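Local coordinates for legionella ubiquitin-specific protease A domain-containing protein (Legionella pneumophila subsp. pneumophila, PDB 5DGG) that is probably a ubiquitin-specific cysteine protease of the LupA family, this chain being the central protease-like domain of a longer Legionella protein possibly acting as a metaeffector, at residues Glu84-Tyr89 with Thr120-Pro125; Gly133-Ala138 with Asn170-Thr175. One frame throughout, in Å; residues are numbered along the deposited sequence.

Interaction 1 of 2, residues Glu84-Tyr89 with Thr120-Pro125; sequences ELFDPY and TGPKHP
Strand 81-86 and outermost strand 115-120 are joined here in parallel at their C-terminal ends, where both run out into loops. Thr120 is gripped through its backbone: its N donates to Leu85 O (2.8 Å) and its O accepts from Asp87 N (2.9 Å, 168° at the hydrogen), so the two bonds straddle Phe86. Glu84, on the sheet face that also carries Phe86 and Thr120, crosses the Thr120 side chain at about a right angle, and its OE2, with its anti lone pair, accepts from Thr120 OG1 at 2.7 Å; Tyr139 also bonds OE2, and Lys143 takes OE1, so this buried carboxylate is well supplied with donors. Thr120 suits the spot because its hydroxyl, turned between N and the carbonyl carbon (chi1 58°), faces Glu84 and meets the edge of the Phe86 ring. That ring, with CG anti to N (chi1 169°), stacks with Tyr139 and reaches Pro122, CE1 lying 3.7 Å from CD. Beyond the strand, Gly121 CA approaches Asp87 O at 3.4 Å, and the rigid Pro122 and Pro125 border Pro88 O, Pro125 CB being 3.4 Å from it. Asp87 OD1 accepts from Tyr89 N (2.9 Å), an Asx turn, and also bonds His63 NE2, while OD2 pairs with Arg65. The order His63, Asp87, Gln126, Cys132 matches the Ulp1/SENP-like cysteine proteases, with Asp87 probably the acid orienting the histidine.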
ATOM      1  N   GLU A  84       2.320   8.922   2.774  1.00 18.82           N
ATOM      2  CA  GLU A  84       0.883   8.891   2.476  1.00 21.05           C
ATOM      3  C   GLU A  84       0.265   7.650   3.095  1.00 20.77           C
ATOM      4  O   GLU A  84       0.755   6.530   2.876  1.00 21.20           O
ATOM      5  CB  GLU A  84       0.638   8.873   0.971  1.00 20.51           C
ATOM      6  CG  GLU A  84      -0.814   8.651   0.614  1.00 23.37           C
ATOM      7  CD  GLU A  84      -1.131   8.629  -0.884  1.00 26.41           C
ATOM      8  OE1 GLU A  84      -0.209   8.861  -1.709  1.00 26.03           O
ATOM      9  OE2 GLU A  84      -2.307   8.311  -1.231  1.00 25.28           O
ATOM     10  N   LEU A  85      -0.780   7.847   3.874  1.00 20.09           N
ATOM     11  CA  LEU A  85      -1.516   6.781   4.516  1.00 20.52           C
ATOM     12  C   LEU A  85      -2.899   6.668   3.937  1.00 20.44           C
ATOM     13  O   LEU A  85      -3.708   7.571   4.100  1.00 21.21           O
ATOM     14  CB  LEU A  85      -1.582   7.053   6.025  1.00 23.36           C
ATOM     15  CG  LEU A  85      -0.243   7.265   6.745  1.00 25.49           C
ATOM     16  CD1 LEU A  85      -0.399   7.553   8.259  1.00 25.89           C
ATOM     17  CD2 LEU A  85       0.685   6.104   6.534  1.00 27.27           C
ATOM     18  N   PHE A  86      -3.149   5.592   3.176  1.00 20.58           N
ATOM     19  CA  PHE A  86      -4.369   5.398   2.364  1.00 20.98           C
ATOM     20  C   PHE A  86      -5.316   4.421   3.058  1.00 20.60           C
ATOM     21  O   PHE A  86      -4.933   3.320   3.407  1.00 19.24           O
ATOM     22  CB  PHE A  86      -3.999   4.859   0.975  1.00 21.18           C
ATOM     23  CG  PHE A  86      -5.156   4.383   0.158  1.00 21.56           C
ATOM     24  CD1 PHE A  86      -5.947   5.277  -0.529  1.00 21.86           C
ATOM     25  CD2 PHE A  86      -5.454   3.024   0.090  1.00 22.29           C
ATOM     26  CE1 PHE A  86      -7.005   4.829  -1.303  1.00 23.05           C
ATOM     27  CE2 PHE A  86      -6.487   2.575  -0.687  1.00 23.29           C
ATOM     28  CZ  PHE A  86      -7.264   3.485  -1.400  1.00 23.06           C
ATOM     29  N   ASP A  87      -6.547   4.851   3.261  1.00 21.19           N
ATOM     30  CA  ASP A  87      -7.569   3.971   3.779  1.00 23.09           C
ATOM     31  C   ASP A  87      -8.712   3.873   2.743  1.00 22.66           C
ATOM     32  O   ASP A  87      -9.289   4.897   2.338  1.00 22.59           O
ATOM     33  CB  ASP A  87      -8.056   4.566   5.086  1.00 23.77           C
ATOM     34  CG  ASP A  87      -9.040   3.683   5.810  1.00 25.26           C
ATOM     35  OD1 ASP A  87      -9.868   3.023   5.158  1.00 26.03           O
ATOM     36  OD2 ASP A  87      -9.012   3.679   7.059  1.00 28.64           O
ATOM     37  N   PRO A  88      -9.037   2.643   2.281  1.00 23.19           N
ATOM     38  CA  PRO A  88     -10.122   2.444   1.324  1.00 25.11           C
ATOM     39  C   PRO A  88     -11.443   3.138   1.710  1.00 26.45           C
ATOM     40  O   PRO A  88     -12.236   3.484   0.816  1.00 29.15           O
ATOM     41  CB  PRO A  88     -10.294   0.930   1.329  1.00 24.57           C
ATOM     42  CG  PRO A  88      -8.923   0.430   1.609  1.00 23.87           C
ATOM     43  CD  PRO A  88      -8.357   1.389   2.586  1.00 23.30           C
ATOM     44  N   TYR A  89     -11.686   3.366   2.989  1.00 27.46           N
ATOM     45  CA  TYR A  89     -12.996   3.955   3.417  1.00 30.63           C
ATOM     46  C   TYR A  89     -12.991   5.456   3.259  1.00 33.49           C
ATOM     47  O   TYR A  89     -14.044   6.073   3.160  1.00 30.21           O
ATOM     48  CB  TYR A  89     -13.355   3.654   4.874  1.00 32.26           C
ATOM     49  CG  TYR A  89     -13.980   2.305   5.152  1.00 32.37           C
ATOM     50  CD1 TYR A  89     -13.826   1.235   4.291  1.00 30.32           C
ATOM     51  CD2 TYR A  89     -14.692   2.098   6.326  1.00 35.89           C
ATOM     52  CE1 TYR A  89     -14.324  -0.027   4.614  1.00 32.45           C
ATOM     53  CE2 TYR A  89     -15.242   0.857   6.633  1.00 36.45           C
ATOM     54  CZ  TYR A  89     -15.067  -0.199   5.768  1.00 34.62           C
ATOM     55  OH  TYR A  89     -15.598  -1.437   6.080  1.00 35.43           O
ATOM     56  N   THR A 120      -5.127   9.741   2.978  1.00 23.62           N
ATOM     57  CA  THR A 120      -5.869   9.731   1.715  1.00 25.01           C
ATOM     58  C   THR A 120      -6.902   8.616   1.693  1.00 23.84           C
ATOM     59  O   THR A 120      -6.858   7.676   2.475  1.00 22.61           O
ATOM     60  CB  THR A 120      -4.948   9.534   0.490  1.00 25.48           C
ATOM     61  OG1 THR A 120      -4.257   8.316   0.669  1.00 23.35           O
ATOM     62  CG2 THR A 120      -3.945  10.675   0.341  1.00 27.09           C
ATOM     63  N   GLY A 121      -7.843   8.748   0.779  1.00 24.08           N
ATOM     64  CA  GLY A 121      -8.785   7.664   0.439  1.00 24.58           C
ATOM     65  C   GLY A 121      -9.061   7.696  -1.077  1.00 25.50           C
ATOM     66  O   GLY A 121      -8.550   8.530  -1.776  1.00 26.90           O
ATOM     67  N   PRO A 122      -9.867   6.773  -1.585  1.00 26.56           N
ATOM     68  CA  PRO A 122     -10.127   6.719  -2.998  1.00 28.75           C
ATOM     69  C   PRO A 122     -11.209   7.674  -3.480  1.00 29.45           C
ATOM     70  O   PRO A 122     -11.991   8.176  -2.696  1.00 29.86           O
ATOM     71  CB  PRO A 122     -10.599   5.259  -3.217  1.00 29.41           C
ATOM     72  CG  PRO A 122     -11.248   4.916  -1.927  1.00 29.23           C
ATOM     73  CD  PRO A 122     -10.531   5.685  -0.849  1.00 27.46           C
ATOM     74  N   LYS A 123     -11.249   7.873  -4.782  1.00 31.35           N
ATOM     75  CA  LYS A 123     -12.323   8.668  -5.423  1.00 32.79           C
ATOM     76  C   LYS A 123     -13.684   8.046  -5.184  1.00 33.03           C
ATOM     77  O   LYS A 123     -14.649   8.761  -4.903  1.00 33.00           O
ATOM     78  CB  LYS A 123     -12.102   8.757  -6.917  1.00 34.76           C
ATOM     79  CG  LYS A 123     -10.847   9.508  -7.297  1.00 38.13           C
ATOM     80  CD  LYS A 123     -10.767   9.757  -8.803  1.00 43.49           C
ATOM     81  CE  LYS A 123      -9.692  10.801  -9.082  1.00 45.65           C
ATOM     82  NZ  LYS A 123      -9.112  10.637 -10.437  1.00 48.57           N
ATOM     83  N   HIS A 124     -13.763   6.717  -5.268  1.00 31.51           N
ATOM     84  CA  HIS A 124     -15.060   6.017  -5.180  1.00 32.75           C
ATOM     85  C   HIS A 124     -15.060   4.911  -4.102  1.00 31.81           C
ATOM     86  O   HIS A 124     -15.112   3.705  -4.402  1.00 32.74           O
ATOM     87  CB  HIS A 124     -15.458   5.442  -6.560  1.00 32.95           C
ATOM     88  CG  HIS A 124     -15.216   6.373  -7.707  1.00 32.79           C
ATOM     89  ND1 HIS A 124     -16.026   7.445  -7.994  1.00 36.01           N
ATOM     90  CD2 HIS A 124     -14.242   6.384  -8.645  1.00 34.76           C
ATOM     91  CE1 HIS A 124     -15.563   8.082  -9.055  1.00 34.64           C
ATOM     92  NE2 HIS A 124     -14.495   7.442  -9.483  1.00 35.28           N
ATOM     93  N   PRO A 125     -15.025   5.309  -2.829  1.00 32.24           N
ATOM     94  CA  PRO A 125     -14.972   4.319  -1.766  1.00 33.98           C
ATOM     95  C   PRO A 125     -16.267   3.536  -1.697  1.00 35.77           C
ATOM     96  O   PRO A 125     -17.327   4.075  -2.042  1.00 35.48           O
ATOM     97  CB  PRO A 125     -14.825   5.162  -0.509  1.00 34.17           C
ATOM     98  CG  PRO A 125     -15.413   6.472  -0.863  1.00 34.20           C
ATOM     99  CD  PRO A 125     -15.073   6.674  -2.304  1.00 33.70           C
TER

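Interaction 2 of 2, residues Gly133-Ala138 with Asn170-Thr175; sequences GDFTCA and NVLRMT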
ATOM      1  N   GLY A 133      -8.818  -4.863   0.697  1.00 24.99           N
ATOM      2  CA  GLY A 133      -7.682  -5.451  -0.011  1.00 25.04           C
ATOM      3  C   GLY A 133      -7.630  -5.052  -1.463  1.00 25.85           C
ATOM      4  O   GLY A 133      -6.565  -4.706  -1.998  1.00 25.01           O
ATOM      5  N   ASP A 134      -8.798  -5.149  -2.108  1.00 26.80           N
ATOM      6  CA  ASP A 134      -8.938  -4.820  -3.504  1.00 27.93           C
ATOM      7  C   ASP A 134      -8.582  -3.366  -3.769  1.00 25.63           C
ATOM      8  O   ASP A 134      -7.823  -3.042  -4.701  1.00 25.19           O
ATOM      9  CB  ASP A 134     -10.397  -5.084  -3.961  1.00 28.45           C
ATOM     10  CG  ASP A 134     -10.876  -6.505  -3.612  1.00 30.85           C
ATOM     11  OD1 ASP A 134     -11.101  -6.836  -2.405  1.00 30.51           O
ATOM     12  OD2 ASP A 134     -11.043  -7.289  -4.575  1.00 34.25           O
ATOM     13  N   PHE A 135      -9.185  -2.486  -2.997  1.00 24.64           N
ATOM     14  CA  PHE A 135      -8.841  -1.066  -3.070  1.00 24.96           C
ATOM     15  C   PHE A 135      -7.359  -0.824  -2.837  1.00 23.83           C
ATOM     16  O   PHE A 135      -6.744  -0.053  -3.574  1.00 24.38           O
ATOM     17  CB  PHE A 135      -9.662  -0.225  -2.065  1.00 25.62           C
ATOM     18  CG  PHE A 135     -11.065   0.138  -2.544  1.00 25.38           C
ATOM     19  CD1 PHE A 135     -11.284   1.309  -3.218  1.00 25.77           C
ATOM     20  CD2 PHE A 135     -12.159  -0.683  -2.281  1.00 26.25           C
ATOM     21  CE1 PHE A 135     -12.550   1.647  -3.671  1.00 25.98           C
ATOM     22  CE2 PHE A 135     -13.431  -0.362  -2.718  1.00 25.71           C
ATOM     23  CZ  PHE A 135     -13.626   0.808  -3.416  1.00 27.09           C
ATOM     24  N   THR A 136      -6.779  -1.445  -1.809  1.00 22.20           N
ATOM     25  CA  THR A 136      -5.398  -1.181  -1.478  1.00 21.78           C
ATOM     26  C   THR A 136      -4.454  -1.704  -2.590  1.00 23.59           C
ATOM     27  O   THR A 136      -3.473  -1.029  -2.957  1.00 22.77           O
ATOM     28  CB  THR A 136      -5.078  -1.757  -0.055  1.00 22.33           C
ATOM     29  OG1 THR A 136      -5.803  -0.991   0.919  1.00 22.01           O
ATOM     30  CG2 THR A 136      -3.619  -1.668   0.209  1.00 21.58           C
ATOM     31  N   CYS A 137      -4.765  -2.866  -3.166  1.00 24.76           N
ATOM     32  CA  CYS A 137      -3.972  -3.432  -4.245  1.00 25.53           C
ATOM     33  C   CYS A 137      -4.029  -2.567  -5.472  1.00 25.79           C
ATOM     34  O   CYS A 137      -2.981  -2.201  -6.084  1.00 25.29           O
ATOM     35  CB  CYS A 137      -4.435  -4.841  -4.604  1.00 29.96           C
ATOM     36  SG  CYS A 137      -3.818  -6.101  -3.493  1.00 35.61           S
ATOM     37  N   ALA A 138      -5.246  -2.142  -5.816  1.00 25.86           N
ATOM     38  CA  ALA A 138      -5.422  -1.327  -7.002  1.00 25.00           C
ATOM     39  C   ALA A 138      -4.811   0.056  -6.812  1.00 25.04           C
ATOM     40  O   ALA A 138      -4.187   0.612  -7.722  1.00 24.02           O
ATOM     41  CB  ALA A 138      -6.883  -1.207  -7.363  1.00 27.46           C
ATOM     42  N   ASN A 170     -19.418  -4.562  -7.689  1.00 40.74           N
ATOM     43  CA  ASN A 170     -18.346  -5.490  -7.359  1.00 39.80           C
ATOM     44  C   ASN A 170     -17.358  -5.655  -8.522  1.00 39.10           C
ATOM     45  O   ASN A 170     -16.710  -6.678  -8.622  1.00 41.29           O
ATOM     46  CB  ASN A 170     -18.959  -6.841  -6.956  1.00 42.91           C
ATOM     47  CG  ASN A 170     -18.233  -7.502  -5.805  1.00 45.68           C
ATOM     48  OD1 ASN A 170     -17.709  -6.838  -4.894  1.00 46.70           O
ATOM     49  ND2 ASN A 170     -18.178  -8.819  -5.840  1.00 46.58           N
ATOM     50  N   VAL A 171     -17.228  -4.643  -9.384  1.00 38.64           N
ATOM     51  CA  VAL A 171     -16.372  -4.788 -10.575  0.70 38.83           C
ATOM     52  C   VAL A 171     -14.884  -4.822 -10.241  1.00 37.84           C
ATOM     53  O   VAL A 171     -14.094  -5.468 -10.962  1.00 37.10           O
ATOM     54  CB  VAL A 171     -16.599  -3.706 -11.650  0.70 39.56           C
ATOM     55  CG1 VAL A 171     -18.006  -3.791 -12.213  0.70 39.69           C
ATOM     56  CG2 VAL A 171     -16.261  -2.314 -11.124  0.70 39.19           C
ATOM     57  N   LEU A 172     -14.482  -4.148  -9.156  1.00 36.13           N
ATOM     58  CA  LEU A 172     -13.080  -4.214  -8.729  1.00 31.72           C
ATOM     59  C   LEU A 172     -12.739  -5.631  -8.242  1.00 31.83           C
ATOM     60  O   LEU A 172     -11.715  -6.221  -8.630  1.00 32.40           O
ATOM     61  CB  LEU A 172     -12.775  -3.141  -7.694  1.00 30.38           C
ATOM     62  CG  LEU A 172     -11.285  -2.930  -7.403  1.00 29.31           C
ATOM     63  CD1 LEU A 172     -10.465  -2.364  -8.594  1.00 29.87           C
ATOM     64  CD2 LEU A 172     -11.152  -2.026  -6.178  1.00 29.77           C
ATOM     65  N   ARG A 173     -13.596  -6.212  -7.434  1.00 33.20           N
ATOM     66  CA  ARG A 173     -13.443  -7.624  -7.051  1.00 36.38           C
ATOM     67  C   ARG A 173     -13.424  -8.576  -8.258  1.00 39.75           C
ATOM     68  O   ARG A 173     -12.619  -9.523  -8.307  1.00 37.56           O
ATOM     69  CB  ARG A 173     -14.517  -8.019  -6.048  1.00 38.82           C
ATOM     70  CG  ARG A 173     -14.559  -9.496  -5.651  1.00 39.95           C
ATOM     71  CD  ARG A 173     -13.226 -10.059  -5.133  1.00 41.06           C
ATOM     72  NE  ARG A 173     -12.679  -9.408  -3.930  1.00 38.69           N
ATOM     73  CZ  ARG A 173     -12.891  -9.797  -2.685  1.00 40.52           C
ATOM     74  NH1 ARG A 173     -13.684 -10.843  -2.437  1.00 42.71           N
ATOM     75  NH2 ARG A 173     -12.335  -9.137  -1.656  1.00 38.57           N
ATOM     76  N   MET A 174     -14.232  -8.290  -9.277  1.00 41.50           N
ATOM     77  CA  MET A 174     -14.142  -9.095 -10.481  1.00 46.17           C
ATOM     78  C   MET A 174     -12.799  -8.937 -11.188  1.00 44.72           C
ATOM     79  O   MET A 174     -12.240  -9.932 -11.638  1.00 45.41           O
ATOM     80  CB  MET A 174     -15.267  -8.793 -11.458  1.00 54.20           C
ATOM     81  CG  MET A 174     -15.670 -10.051 -12.212  1.00 63.25           C
ATOM     82  SD  MET A 174     -15.954  -9.779 -13.957  1.00 77.20           S
ATOM     83  CE  MET A 174     -17.158 -11.089 -14.256  1.00 76.22           C
ATOM     84  N   THR A 175     -12.255  -7.723 -11.282  1.00 40.77           N
ATOM     85  CA  THR A 175     -10.949  -7.590 -11.918  1.00 40.50           C
ATOM     86  C   THR A 175      -9.844  -8.213 -11.052  1.00 39.94           C
ATOM     87  O   THR A 175      -8.892  -8.763 -11.585  1.00 42.21           O
ATOM     88  CB  THR A 175     -10.600  -6.144 -12.329  1.00 41.89           C
ATOM     89  OG1 THR A 175     -10.655  -5.272 -11.201  1.00 41.55           O
ATOM     90  CG2 THR A 175     -11.578  -5.621 -13.370  1.00 42.85           C
TER
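Leu172 lays its CD2 methyl over the centre of the Phe135 ring, a CH-pi contact of 4.2 Å to the centroid and only 11° off the ring normal. The same methyl sits 3.8 Å from Phe135 N, pressed against the backbone of helix 133-138, while its sister CD1 reaches the methyl of Ala138, CB at 4.0 Å. A branched leucine thus covers one turn of the facing helix, and the small Ala138 leaves room for it where the axes of segments 133-138 and 171-175 approach to 9.8 Å and cross at 67°. Beside this apolar patch, Asp134 and Arg173 form a side-on, two-pronged salt bridge. Arg173 NH2 donates to OD1 of Asp134 at 2.7 Å and Arg173 NE to its OD2 at 2.8 Å. Both oxygens are met on the syn side, and the carboxylate lies nearly flat with the guanidinium. Bends at chi2 and chi3 curl the arginine chain so that its NE and NH2 edge faces the aspartate. Thr176 OG1 also bonds OD2, and NH1 is taken by Asp4 O, so the guanidinium links the N-terminal region to both helices. With both residues buried, their charges probably offset each other's cost of desolvation, and the paired, nearly coplanar bonds fix the rotation of carboxylate and guanidinium relative to one another.

Overall arrangement
The two contacts come in series along the chain: interaction 1 closes at residue 125, just before helix 132-146 carries the first half of interaction 2. Their centres lie about 13 Å apart and they touch directly. Helix 132-146 packs through Phe135 on Pro88 and Pro122, in the loops after strands 81-86 and 115-120 at the outer end of the sheet, and through Asp134, Phe135 and Ala138 on the terminal helix 171-183; Pro88 also meets Thr136. Interaction 1 supplies the probable acid, Asp87, while Cys132, at the start of the helix used by interaction 2, is the probable nucleophile, and Gln126 lies in the loop between 120-125 and that helix, consistent with a Ulp1-like site.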